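Local coordinates for protein tyrosyl-DNA phosphodiesterase 2 (Danio rerio, PDB 4F1H) that belongs to the endonuclease/exonuclease/phosphatase family with a DNase I-like fold and is modelled here with a DNA strand and a magnesium ion bound, at residues Arg78-Glu83 with Gln102-Gly107; Val56-Phe61 with Met73-Arg78; Cys183-Asp188 with Val200-Phe205; Ser8-Gly13 with Ser239-Ile244. All blocks are in the same frame, centred on the assembly; numbering follows the deposited sequence. Where two conformers were deposited one is given.

Interaction 1: Arg78-Glu83 with Gln102-Gly107; sequences RVKFLE and QVTFSG
K80 and T104 form a hydrogen-bonded pair of an antiparallel beta hairpin. K80 N donates to T104 O at 3.0 Å, and T104 N returns a bond to K80 O at 2.9 Å. Beyond F81 and V103 the register slips by one residue. L82 and E83 then both face Q102, a classic beta bulge. L82 N gives the main bond to Q102 O at 2.9 Å, E83 N adds a weak one, and Q102 N bonds back to E83 O.

The bulge turns the L82 side chain toward the partner strand. Its CB comes first, 3.3 Å from Q102 O. CG is anti to the carbonyl carbon (chi1 -63°), which carries it past the same oxygen toward V103 CA. CD1 then reaches the methyl of T104, with L82 CD1 to T104 CG2 at 3.8 Å. The two side chains cross at about a right angle.

On the face that carries F81 and V103, V103 CB is met by V79 CG1 at 3.4 Å, a tight contact. At the loop end the ring edge of F105 meets one face of the R78 guanidinium, the planes 85° apart. R78 NH2 is 3.5 Å from F105 CZ. The R78 charge is paired elsewhere, with D36. A water joins R78 O to S106 N.

The hairpin packs on its neighbours through V79, F81 and V103, which all touch L74 of strand 69-75. The F81 ring stacks on F61. V103 and F105 also reach L110 of strand 108-114, the next strand.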
# COMPACT_ATOMS: atom_id res chain seq x y z
N ARG B 78 19.44 -23.36 20.54
CA ARG B 78 18.27 -23.68 19.70
C ARG B 78 18.47 -23.57 18.20
O ARG B 78 17.72 -24.19 17.42
CB ARG B 78 17.09 -22.79 20.12
CG ARG B 78 16.63 -23.11 21.55
CD ARG B 78 15.49 -24.09 21.52
NE ARG B 78 14.27 -23.42 21.03
CZ ARG B 78 13.12 -24.05 20.78
NH1 ARG B 78 13.00 -25.37 20.99
NH2 ARG B 78 12.08 -23.35 20.33
N VAL B 79 19.45 -22.76 17.79
CA VAL B 79 19.64 -22.36 16.40
C VAL B 79 21.11 -22.58 16.02
O VAL B 79 22.01 -22.16 16.77
CB VAL B 79 19.31 -20.83 16.30
CG1 VAL B 79 19.65 -20.27 14.94
CG2 VAL B 79 17.81 -20.60 16.64
N LYS B 80 21.36 -23.21 14.86
CA LYS B 80 22.72 -23.36 14.35
C LYS B 80 22.92 -22.39 13.21
O LYS B 80 22.12 -22.34 12.30
CB LYS B 80 22.95 -24.79 13.86
CG LYS B 80 23.02 -25.78 15.04
CD LYS B 80 22.87 -27.21 14.56
CE LYS B 80 22.90 -28.19 15.73
NZ LYS B 80 22.78 -29.58 15.22
N PHE B 81 24.02 -21.65 13.25
CA PHE B 81 24.25 -20.64 12.24
C PHE B 81 24.87 -21.23 10.98
O PHE B 81 25.75 -22.11 11.06
CB PHE B 81 25.18 -19.58 12.84
CG PHE B 81 25.64 -18.54 11.86
CD1 PHE B 81 24.77 -17.53 11.44
CD2 PHE B 81 26.95 -18.54 11.39
CE1 PHE B 81 25.18 -16.53 10.51
CE2 PHE B 81 27.39 -17.54 10.48
CZ PHE B 81 26.50 -16.52 10.07
N LEU B 82 24.43 -20.75 9.82
CA LEU B 82 24.99 -21.19 8.53
C LEU B 82 25.83 -20.10 7.88
O LEU B 82 27.00 -20.34 7.54
CB LEU B 82 23.90 -21.61 7.54
CG LEU B 82 23.08 -22.80 7.98
CD1 LEU B 82 21.92 -23.07 7.03
CD2 LEU B 82 23.97 -24.07 8.18
N GLU B 83 25.23 -18.94 7.62
CA GLU B 83 25.95 -17.84 6.97
C GLU B 83 25.12 -16.57 7.10
O GLU B 83 23.93 -16.64 7.38
CB GLU B 83 26.21 -18.17 5.49
CG GLU B 83 24.93 -18.29 4.67
CD GLU B 83 25.22 -18.30 3.18
OE1 GLU B 83 25.23 -19.39 2.61
OE2 GLU B 83 25.44 -17.21 2.59
N GLN B 102 21.19 -16.90 7.77
CA GLN B 102 20.62 -18.21 7.45
C GLN B 102 21.03 -19.17 8.54
O GLN B 102 22.18 -19.19 8.95
CB GLN B 102 21.15 -18.68 6.10
CG GLN B 102 20.80 -17.71 5.00
CD GLN B 102 20.98 -18.29 3.62
OE1 GLN B 102 21.73 -17.75 2.79
NE2 GLN B 102 20.29 -19.38 3.35
N VAL B 103 20.07 -19.92 9.06
CA VAL B 103 20.31 -20.78 10.20
C VAL B 103 19.51 -22.08 10.02
O VAL B 103 18.67 -22.16 9.12
CB VAL B 103 19.89 -20.12 11.53
CG1 VAL B 103 20.55 -18.70 11.69
CG2 VAL B 103 18.33 -20.02 11.65
N THR B 104 19.77 -23.10 10.86
CA THR B 104 18.86 -24.25 10.95
C THR B 104 18.26 -24.31 12.35
O THR B 104 18.92 -23.99 13.34
CB THR B 104 19.50 -25.62 10.58
OG1 THR B 104 20.52 -25.93 11.52
CG2 THR B 104 20.13 -25.58 9.23
N PHE B 105 16.99 -24.71 12.43
CA PHE B 105 16.26 -24.79 13.68
C PHE B 105 15.69 -26.20 13.71
O PHE B 105 14.73 -26.51 12.99
CB PHE B 105 15.15 -23.72 13.65
CG PHE B 105 14.17 -23.82 14.79
CD1 PHE B 105 14.54 -23.47 16.08
CD2 PHE B 105 12.85 -24.19 14.54
CE1 PHE B 105 13.63 -23.54 17.14
CE2 PHE B 105 11.95 -24.25 15.57
CZ PHE B 105 12.33 -23.94 16.88
N SER B 106 16.33 -27.06 14.50
CA SER B 106 16.03 -28.49 14.50
C SER B 106 16.00 -29.04 13.06
O SER B 106 15.09 -29.77 12.68
CB SER B 106 14.71 -28.77 15.23
OG SER B 106 14.91 -28.78 16.63
N GLY B 107 16.99 -28.63 12.26
CA GLY B 107 17.12 -29.13 10.90
C GLY B 107 16.37 -28.38 9.80
O GLY B 107 16.64 -28.61 8.61
O HOH W 1 16.03 -26.02 18.32
O HOH W 2 18.84 -26.42 15.91

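Interaction 2: Val56-Phe61 with Met73-Arg78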
# COMPACT_ATOMS: atom_id res chain seq x y z
N VAL B 56 24.62 -13.81 27.33
CA VAL B 56 25.64 -14.75 26.87
C VAL B 56 25.09 -16.01 26.18
O VAL B 56 25.85 -16.77 25.58
CB VAL B 56 26.63 -15.13 28.02
CG1 VAL B 56 27.41 -13.89 28.46
CG2 VAL B 56 25.88 -15.71 29.18
N SER B 57 23.77 -16.20 26.22
CA SER B 57 23.14 -17.31 25.52
C SER B 57 23.00 -17.06 24.01
O SER B 57 22.56 -17.96 23.29
CB SER B 57 21.75 -17.54 26.08
OG SER B 57 21.83 -18.01 27.41
N TYR B 58 23.38 -15.86 23.56
CA TYR B 58 23.13 -15.45 22.17
C TYR B 58 24.40 -15.19 21.38
O TYR B 58 25.39 -14.65 21.92
CB TYR B 58 22.24 -14.19 22.12
CG TYR B 58 20.83 -14.50 22.58
CD1 TYR B 58 20.49 -14.40 23.92
CD2 TYR B 58 19.85 -14.88 21.66
CE1 TYR B 58 19.17 -14.73 24.35
CE2 TYR B 58 18.52 -15.17 22.09
CZ TYR B 58 18.22 -15.11 23.42
OH TYR B 58 16.91 -15.43 23.81
N LEU B 59 24.34 -15.56 20.10
CA LEU B 59 25.33 -15.21 19.08
C LEU B 59 24.81 -13.94 18.40
O LEU B 59 23.65 -13.91 17.95
CB LEU B 59 25.41 -16.36 18.08
CG LEU B 59 26.20 -16.12 16.79
CD1 LEU B 59 27.65 -15.78 17.12
CD2 LEU B 59 26.10 -17.39 15.90
N PHE B 60 25.68 -12.91 18.27
CA PHE B 60 25.26 -11.58 17.79
C PHE B 60 25.79 -11.31 16.38
O PHE B 60 26.98 -11.57 16.11
CB PHE B 60 25.88 -10.51 18.68
CG PHE B 60 25.17 -10.28 19.98
CD1 PHE B 60 25.24 -11.21 21.00
CD2 PHE B 60 24.46 -9.10 20.19
CE1 PHE B 60 24.59 -11.00 22.22
CE2 PHE B 60 23.82 -8.87 21.41
CZ PHE B 60 23.88 -9.83 22.42
N PHE B 61 24.95 -10.76 15.49
CA PHE B 61 25.39 -10.21 14.21
C PHE B 61 24.94 -8.77 14.17
O PHE B 61 23.80 -8.49 14.50
CB PHE B 61 24.76 -11.00 13.07
CG PHE B 61 25.29 -12.39 12.98
CD1 PHE B 61 26.48 -12.64 12.29
CD2 PHE B 61 24.69 -13.42 13.70
CE1 PHE B 61 27.04 -13.93 12.27
CE2 PHE B 61 25.24 -14.72 13.69
CZ PHE B 61 26.42 -14.97 12.97
N MET B 73 20.19 -11.56 17.03
CA MET B 73 20.76 -12.41 18.09
C MET B 73 20.14 -13.78 17.91
O MET B 73 18.90 -13.90 17.72
CB MET B 73 20.38 -11.86 19.48
CG MET B 73 20.94 -10.48 19.71
SD MET B 73 20.22 -9.71 21.21
CE MET B 73 20.67 -10.92 22.50
N LEU B 74 20.97 -14.82 17.95
CA LEU B 74 20.53 -16.21 17.78
C LEU B 74 20.75 -17.01 19.07
O LEU B 74 21.84 -16.99 19.63
CB LEU B 74 21.34 -16.89 16.65
CG LEU B 74 21.30 -16.16 15.31
CD1 LEU B 74 22.23 -16.83 14.25
CD2 LEU B 74 19.87 -16.05 14.83
N ARG B 75 19.72 -17.70 19.57
CA ARG B 75 19.92 -18.48 20.79
C ARG B 75 20.74 -19.73 20.46
O ARG B 75 20.24 -20.62 19.77
CB ARG B 75 18.57 -18.90 21.38
CG ARG B 75 18.71 -19.44 22.84
CD ARG B 75 17.43 -19.22 23.68
NE ARG B 75 17.68 -19.61 25.08
CZ ARG B 75 17.83 -18.76 26.11
NH1 ARG B 75 17.71 -17.45 25.95
NH2 ARG B 75 18.07 -19.24 27.33
N LYS B 76 21.96 -19.81 20.99
CA LYS B 76 22.90 -20.85 20.57
C LYS B 76 22.40 -22.27 20.83
O LYS B 76 22.71 -23.19 20.06
CB LYS B 76 24.25 -20.62 21.25
CG LYS B 76 24.94 -19.34 20.78
CD LYS B 76 26.32 -19.15 21.43
CE LYS B 76 26.26 -18.45 22.76
NZ LYS B 76 27.63 -18.34 23.38
N SER B 77 21.62 -22.44 21.88
CA SER B 77 21.15 -23.79 22.22
C SER B 77 20.04 -24.28 21.30
O SER B 77 19.73 -25.48 21.27
CB SER B 77 20.68 -23.83 23.67
OG SER B 77 19.57 -22.96 23.87
N ARG B 78 19.44 -23.36 20.54
CA ARG B 78 18.27 -23.68 19.70
C ARG B 78 18.47 -23.57 18.20
O ARG B 78 17.72 -24.19 17.42
CB ARG B 78 17.09 -22.79 20.12
CG ARG B 78 16.63 -23.11 21.55
CD ARG B 78 15.49 -24.09 21.52
NE ARG B 78 14.27 -23.42 21.03
CZ ARG B 78 13.12 -24.05 20.78
NH1 ARG B 78 13.00 -25.37 20.99
NH2 ARG B 78 12.08 -23.35 20.33
O HOH W 3 22.11 -20.56 24.02
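M73 holds its CG anti to the carbonyl carbon (chi1 -62°) and bends at chi3 (59°), which brings its methyl against the rings of Y58 and F60. These residues lie on one face of an antiparallel beta hairpin, strands 58-62 and 69-75, at the edge of the six-stranded sheet. M73 CG sits over the F60 ring face, 3.9 Å from the centroid. The sulfur meets both rings obliquely, a Met-aromatic contact with each. M73 CE touches F60 CZ at 3.4 Å and Y58 CG at 3.6 Å. Helix 45-54 packs on F60 through V48 and L51.

L59 and L74, whose side chains point to the opposite face, are the hydrogen-bonded pair. L59 N to L74 O is 2.9 Å, and L74 N to L59 O is 2.8 Å. L74 CD1 also touches F61 CE2.

K76 N donates to S57 O at 3.0 Å, and a water links S57 O to S77 N. Y58 OH bonds to P35 O as well as to R75. R75 is extended from CG to NE, and its NH1 donates to Y58 OH at 3.0 Å, with the hydroxyl oxygen almost in the guanidinium plane.

Interaction 3: Cys183-Asp188 with Val200-Phe205; sequences CRYTWD and VSRCRF. With nucleotides of chain A.
Backbone hydrogen bonds tie W187 to C203 as an antiparallel pair. C203 N donates to W187 O at 2.8 Å. C203 O takes two bonds, from T186 N at 2.9 Å and W187 N at 3.0 Å, so T186 and W187 both face C203 in a classic beta bulge. T186 OG1 receives a weak bond from F205 N and also bonds to D206.

The salt bridge is between D188 and R202, which lie side by side. R202 NE donates to D188 OD2 at 2.9 Å. The carboxylate oxygen is in the guanidinium plane, but the nitrogen approaches from above the carboxylate plane. R202 NH2 adds a weak bond to the same oxygen. R202 and S201 were each deposited in two conformers.

Aromatic packing comes next. R202 CB lies over one face of the Y185 ring, 3.8 Å from its centroid, and R184 CG lies over the other. The R202 guanidinium turns one face to Y185 CD2, its plane 43° from the ring. F205 CD2 packs on W187 CB at 3.7 Å, and these two side chains point the same way. W187 NE1 bonds to D240.

Both segments touch the DNA. R202 N donates to O4' of DC3 of chain A at 2.9 Å, nearly straight at 176°. S201 OG donates to O4' of DG2 of chain A at 3.2 Å. W187 and Y185 pack on sugars of the strand. The bulged strand pair contacts DG2, DC3 and DA4 of chain A, and is part of the DNA-binding surface of this DNase I-like domain.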
# COMPACT_ATOMS: atom_id res chain seq x y z
N CYS B 183 -2.83 -5.53 19.85
CA CYS B 183 -1.43 -5.68 19.47
C CYS B 183 -1.18 -5.01 18.10
O CYS B 183 -0.35 -5.46 17.31
CB CYS B 183 -1.00 -7.15 19.47
SG CYS B 183 -1.91 -8.23 18.33
N ARG B 184 -1.88 -3.91 17.86
CA ARG B 184 -1.77 -3.15 16.59
C ARG B 184 -0.67 -2.07 16.55
O ARG B 184 0.25 -2.14 15.72
CB ARG B 184 -3.11 -2.47 16.31
CG ARG B 184 -3.17 -1.74 15.00
CD ARG B 184 -4.62 -1.29 14.73
NE ARG B 184 -4.64 -0.46 13.53
CZ ARG B 184 -5.74 -0.00 12.95
NH1 ARG B 184 -6.93 -0.31 13.46
NH2 ARG B 184 -5.65 0.72 11.86
N TYR B 185 -0.75 -1.08 17.43
CA TYR B 185 0.14 0.07 17.32
C TYR B 185 1.43 -0.24 18.04
O TYR B 185 1.41 -0.69 19.20
CB TYR B 185 -0.50 1.32 17.93
CG TYR B 185 -1.83 1.59 17.32
CD1 TYR B 185 -1.92 1.85 15.95
CD2 TYR B 185 -2.99 1.54 18.08
CE1 TYR B 185 -3.17 2.10 15.35
CE2 TYR B 185 -4.23 1.77 17.49
CZ TYR B 185 -4.31 2.05 16.13
OH TYR B 185 -5.55 2.28 15.55
N THR B 186 2.55 0.02 17.37
CA THR B 186 3.87 -0.31 17.95
C THR B 186 4.68 0.95 18.26
O THR B 186 5.71 0.91 18.94
CB THR B 186 4.70 -1.24 17.04
OG1 THR B 186 5.13 -0.53 15.87
CG2 THR B 186 3.93 -2.51 16.60
N TRP B 187 4.20 2.09 17.77
CA TRP B 187 4.83 3.39 18.12
C TRP B 187 3.65 4.31 18.40
O TRP B 187 2.92 4.67 17.47
CB TRP B 187 5.66 3.90 16.92
CG TRP B 187 6.55 5.08 17.25
CD1 TRP B 187 7.80 5.06 17.84
CD2 TRP B 187 6.23 6.45 17.02
NE1 TRP B 187 8.28 6.36 17.96
CE2 TRP B 187 7.32 7.22 17.47
CE3 TRP B 187 5.12 7.09 16.47
CZ2 TRP B 187 7.33 8.61 17.38
CZ3 TRP B 187 5.13 8.47 16.38
CH2 TRP B 187 6.24 9.21 16.83
N ASP B 188 3.44 4.69 19.67
CA ASP B 188 2.15 5.28 20.10
C ASP B 188 2.46 6.38 21.09
O ASP B 188 2.87 6.10 22.23
CB ASP B 188 1.36 4.17 20.78
CG ASP B 188 -0.00 4.62 21.28
OD1 ASP B 188 -0.18 5.79 21.63
OD2 ASP B 188 -0.91 3.75 21.38
N VAL B 200 -1.02 13.26 19.32
CA VAL B 200 -1.23 11.82 19.38
C VAL B 200 -0.99 11.21 18.01
O VAL B 200 -1.63 11.60 17.03
CB VAL B 200 -2.67 11.47 19.86
CG1 VAL B 200 -2.93 9.93 19.75
CG2 VAL B 200 -2.86 11.94 21.29
N SER B 201 -0.03 10.28 17.94
CA SER B 201 0.23 9.49 16.74
C SER B 201 0.29 8.03 17.18
O SER B 201 0.86 7.72 18.23
CB SER B 201 1.55 9.91 16.10
OG SER B 201 1.39 11.16 15.46
N ARG B 202 -0.35 7.13 16.43
CA ARG B 202 -0.38 5.70 16.78
C ARG B 202 -0.10 4.95 15.48
O ARG B 202 -0.95 4.92 14.61
CB ARG B 202 -1.76 5.30 17.35
CG ARG B 202 -2.22 6.18 18.54
CD ARG B 202 -3.55 5.69 19.15
NE ARG B 202 -3.38 4.57 20.07
CZ ARG B 202 -4.37 3.77 20.46
NH1 ARG B 202 -5.60 3.95 20.00
NH2 ARG B 202 -4.13 2.77 21.31
N CYS B 203 1.09 4.37 15.36
CA CYS B 203 1.59 3.85 14.09
C CYS B 203 2.01 2.39 14.19
O CYS B 203 2.51 1.94 15.25
CB CYS B 203 2.84 4.64 13.71
SG CYS B 203 2.48 6.41 13.48
N ARG B 204 1.77 1.63 13.13
CA ARG B 204 2.18 0.22 13.15
C ARG B 204 3.47 0.10 12.32
O ARG B 204 3.46 -0.38 11.20
CB ARG B 204 1.08 -0.69 12.60
CG ARG B 204 1.39 -2.21 12.81
CD ARG B 204 0.18 -3.09 12.50
NE ARG B 204 -0.08 -3.20 11.05
CZ ARG B 204 0.46 -4.11 10.24
NH1 ARG B 204 1.37 -4.98 10.69
NH2 ARG B 204 0.11 -4.13 8.97
N PHE B 205 4.57 0.55 12.90
CA PHE B 205 5.86 0.63 12.18
C PHE B 205 6.59 -0.71 12.20
O PHE B 205 7.33 -1.04 11.27
CB PHE B 205 6.76 1.70 12.85
CG PHE B 205 6.36 3.13 12.56
CD1 PHE B 205 5.59 3.46 11.43
CD2 PHE B 205 6.79 4.15 13.41
CE1 PHE B 205 5.25 4.82 11.18
CE2 PHE B 205 6.45 5.47 13.16
CZ PHE B 205 5.68 5.80 12.03
P DC A 3 1.49 9.57 10.66
OP1 DC A 3 2.41 8.88 9.75
OP2 DC A 3 0.66 10.72 10.15
O5' DC A 3 0.49 8.52 11.30
C5' DC A 3 -0.25 8.95 12.47
C4' DC A 3 -1.14 7.81 12.86
O4' DC A 3 -1.83 8.10 14.13
C3' DC A 3 -2.21 7.44 11.83
O3' DC A 3 -2.15 6.03 11.70
C2' DC A 3 -3.50 7.96 12.49
C1' DC A 3 -3.20 7.74 13.97
N1 DC A 3 -3.89 8.66 14.91
C2 DC A 3 -4.56 8.09 16.01
O2 DC A 3 -4.58 6.86 16.14
N3 DC A 3 -5.18 8.93 16.88
C4 DC A 3 -5.12 10.26 16.68
N4 DC A 3 -5.75 11.04 17.57
C5 DC A 3 -4.44 10.85 15.56
C6 DC A 3 -3.83 10.01 14.71
P DG A 2 7.58 10.35 11.75
OP1 DG A 2 7.24 9.03 11.15
OP2 DG A 2 8.16 11.46 10.89
O5' DG A 2 6.29 11.04 12.39
C5' DG A 2 5.58 10.29 13.37
C4' DG A 2 4.13 10.71 13.25
O4' DG A 2 3.97 12.04 13.83
C3' DG A 2 3.54 10.77 11.85
O3' DG A 2 2.30 10.06 11.96
C2' DG A 2 3.30 12.27 11.62
C1' DG A 2 3.04 12.74 13.04
N9 DG A 2 3.31 14.15 13.30
C8 DG A 2 4.52 14.85 13.14
N7 DG A 2 4.42 16.13 13.48
C5 DG A 2 3.06 16.26 13.87
C6 DG A 2 2.32 17.39 14.32
O6 DG A 2 2.75 18.53 14.50
N1 DG A 2 0.99 17.11 14.61
C2 DG A 2 0.43 15.84 14.49
N2 DG A 2 -0.87 15.71 14.80
N3 DG A 2 1.10 14.78 14.04
C4 DG A 2 2.40 15.06 13.78
P DA A 4 -3.00 5.27 10.56
OP1 DA A 4 -2.36 3.95 10.32
OP2 DA A 4 -3.13 6.19 9.39
O5' DA A 4 -4.44 5.11 11.20
C5' DA A 4 -4.60 4.28 12.37
C4' DA A 4 -6.04 4.39 12.81
O4' DA A 4 -6.28 5.70 13.40
C3' DA A 4 -7.09 4.24 11.70
O3' DA A 4 -8.02 3.35 12.29
C2' DA A 4 -7.67 5.65 11.51
C1' DA A 4 -7.54 6.18 12.93
N9 DA A 4 -7.44 7.63 13.08
C8 DA A 4 -6.88 8.54 12.20
N7 DA A 4 -6.92 9.78 12.64
C5 DA A 4 -7.52 9.68 13.90
C6 DA A 4 -7.86 10.66 14.87
N6 DA A 4 -7.60 11.98 14.72
N1 DA A 4 -8.46 10.24 16.01
C2 DA A 4 -8.71 8.92 16.16
N3 DA A 4 -8.45 7.91 15.31
C4 DA A 4 -7.84 8.37 14.19

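Interaction 4: Ser8-Gly13 with Ser239-Ile244. With nucleotides of chain A.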
# COMPACT_ATOMS: atom_id res chain seq x y z
N SER B 8 11.16 -8.72 18.13
CA SER B 8 11.73 -7.68 17.27
C SER B 8 11.51 -6.36 18.00
O SER B 8 10.42 -6.09 18.55
CB SER B 8 11.00 -7.62 15.91
OG SER B 8 11.56 -6.62 15.06
N TRP B 9 12.53 -5.52 18.04
CA TRP B 9 12.42 -4.28 18.84
C TRP B 9 13.39 -3.21 18.37
O TRP B 9 14.60 -3.45 18.28
CB TRP B 9 12.70 -4.60 20.31
CG TRP B 9 12.01 -3.73 21.32
CD1 TRP B 9 11.55 -2.44 21.19
CD2 TRP B 9 11.68 -4.14 22.66
NE1 TRP B 9 10.97 -2.02 22.38
CE2 TRP B 9 11.08 -3.03 23.30
CE3 TRP B 9 11.90 -5.31 23.39
CZ2 TRP B 9 10.61 -3.08 24.63
CZ3 TRP B 9 11.45 -5.35 24.75
CH2 TRP B 9 10.81 -4.23 25.33
N ASN B 10 12.87 -2.01 18.10
CA ASN B 10 13.74 -0.86 17.90
C ASN B 10 14.02 -0.30 19.31
O ASN B 10 13.10 0.16 20.00
CB ASN B 10 13.02 0.18 17.00
CG ASN B 10 13.80 1.45 16.83
OD1 ASN B 10 14.51 1.88 17.74
ND2 ASN B 10 13.66 2.10 15.67
N VAL B 11 15.29 -0.36 19.72
CA VAL B 11 15.70 -0.04 21.09
C VAL B 11 15.93 1.44 21.34
O VAL B 11 16.22 1.83 22.47
CB VAL B 11 16.95 -0.87 21.54
CG1 VAL B 11 16.66 -2.37 21.30
CG2 VAL B 11 18.23 -0.43 20.75
N ASP B 12 15.81 2.25 20.28
CA ASP B 12 15.93 3.71 20.41
C ASP B 12 17.30 4.10 21.01
O ASP B 12 17.37 4.90 21.94
CB ASP B 12 14.81 4.32 21.23
CG ASP B 12 14.68 5.83 21.05
OD1 ASP B 12 15.39 6.40 20.18
OD2 ASP B 12 13.86 6.44 21.76
N GLY B 13 18.36 3.58 20.43
CA GLY B 13 19.72 3.92 20.83
C GLY B 13 20.10 5.38 20.61
O GLY B 13 21.08 5.84 21.20
N SER B 239 11.86 1.69 25.40
CA SER B 239 12.00 2.40 24.12
C SER B 239 10.79 3.24 23.81
O SER B 239 9.77 3.09 24.47
CB SER B 239 12.12 1.33 23.05
OG SER B 239 12.30 1.90 21.79
N ASP B 240 10.90 4.11 22.79
CA ASP B 240 9.69 4.75 22.29
C ASP B 240 8.81 3.80 21.45
O ASP B 240 7.65 4.13 21.15
CB ASP B 240 10.02 6.05 21.52
CG ASP B 240 10.88 5.81 20.29
OD1 ASP B 240 11.57 4.76 20.18
OD2 ASP B 240 10.87 6.71 19.42
N HIS B 241 9.37 2.65 21.07
CA HIS B 241 8.59 1.59 20.42
C HIS B 241 8.22 0.52 21.42
O HIS B 241 8.96 0.28 22.37
CB HIS B 241 9.43 0.88 19.35
CG HIS B 241 9.74 1.71 18.15
ND1 HIS B 241 9.23 1.41 16.90
CD2 HIS B 241 10.56 2.78 17.98
CE1 HIS B 241 9.69 2.28 16.01
NE2 HIS B 241 10.49 3.13 16.64
N TRP B 242 7.11 -0.18 21.16
CA TRP B 242 6.84 -1.43 21.86
C TRP B 242 7.57 -2.54 21.10
O TRP B 242 7.80 -2.44 19.88
CB TRP B 242 5.34 -1.70 21.86
CG TRP B 242 4.48 -0.59 22.45
CD1 TRP B 242 3.28 -0.19 21.96
CD2 TRP B 242 4.71 0.17 23.65
NE1 TRP B 242 2.75 0.79 22.76
CE2 TRP B 242 3.60 1.02 23.81
CE3 TRP B 242 5.73 0.21 24.59
CZ2 TRP B 242 3.50 1.92 24.89
CZ3 TRP B 242 5.62 1.09 25.66
CH2 TRP B 242 4.52 1.92 25.79
N GLY B 243 8.00 -3.59 21.81
CA GLY B 243 8.58 -4.73 21.14
C GLY B 243 7.51 -5.70 20.71
O GLY B 243 6.38 -5.66 21.20
N ILE B 244 7.83 -6.57 19.75
CA ILE B 244 6.89 -7.62 19.34
C ILE B 244 7.47 -8.96 19.79
O ILE B 244 8.62 -9.28 19.48
CB ILE B 244 6.72 -7.68 17.82
CG1 ILE B 244 6.05 -6.40 17.31
CG2 ILE B 244 5.80 -8.85 17.43
CD1 ILE B 244 6.01 -6.30 15.77
OP3 DT A 1 12.65 5.23 12.79
P DT A 1 11.61 5.36 13.86
OP1 DT A 1 12.03 5.03 15.21
OP2 DT A 1 10.43 4.45 13.61
O5' DT A 1 11.04 6.84 13.74
C5' DT A 1 10.25 7.33 14.82
C4' DT A 1 9.89 8.76 14.48
O4' DT A 1 11.10 9.55 14.70
C3' DT A 1 9.45 9.01 13.03
O3' DT A 1 8.53 10.11 13.01
C2' DT A 1 10.75 9.42 12.33
C1' DT A 1 11.43 10.20 13.46
N1 DT A 1 12.92 10.30 13.31
C2 DT A 1 13.47 11.56 13.16
O2 DT A 1 12.79 12.60 13.12
N3 DT A 1 14.83 11.56 13.02
C4 DT A 1 15.69 10.47 13.04
O4 DT A 1 16.93 10.60 12.92
C5 DT A 1 15.03 9.19 13.21
C7 DT A 1 15.82 7.91 13.20
C6 DT A 1 13.69 9.15 13.34
O HOH W 4 10.04 -1.91 17.95
O HOH W 5 13.42 4.65 18.32
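S8 and I244 are an antiparallel hydrogen-bonded pair on two buried inner strands of the six-stranded sheet, where strands 4-10 and 243-249 of the DNase I-like fold lie side by side. S8 N to I244 O and I244 N to S8 O are both 2.9 Å. Past this pair the strands part into the loops that reach the magnesium ion and the DNA.

W9 lies where they part. G243 CA sits over its five-membered ring, 3.5 Å from the centroid. W9 NE1 donates to H241 O at 3.1 Å, approaching from above the carbonyl plane. A water fills the next step, accepting from N10 N and donating to W242 O.

S239 OG has two bonds. It donates to N10 O at 2.6 Å and accepts from H241 N in an ST turn. N10 OD1 accepts from D12 N in an Asx turn.

With chi1 at 176°, N10 CB sits over the centre of the H241 ring and its amide stacks on that face, the planes 12° apart. N10 ND2 bonds to D152, and the N10 side chain is about 4 Å from the magnesium ion at the nearest atoms. H241 ND1 bonds to D206. At the edge of the ring, H241 NE2 donates to OP1 of DT1 of chain A at 2.8 Å, with an N-H...O angle of 167°.

In the fold
Interactions 3 and 4 line the DNA-binding site and touch. T186 O is 2.8 Å from W242 N, a probable hydrogen bond. Their centres are about 12 Å apart. The magnesium ion lies near both, about 4 Å from the N10 side chain and about 6 Å from that of W187. Interactions 1 and 2 sit far from the DNA, about 24 Å and 18 Å at the nearest atoms. They share R78 and pack together, with F81 CB 3.9 Å from L59 CD2. Interactions 2 and 4 reach the same six-stranded sheet, while interactions 1 and 3 reach the other sheet at sites about 32 Å apart between centres.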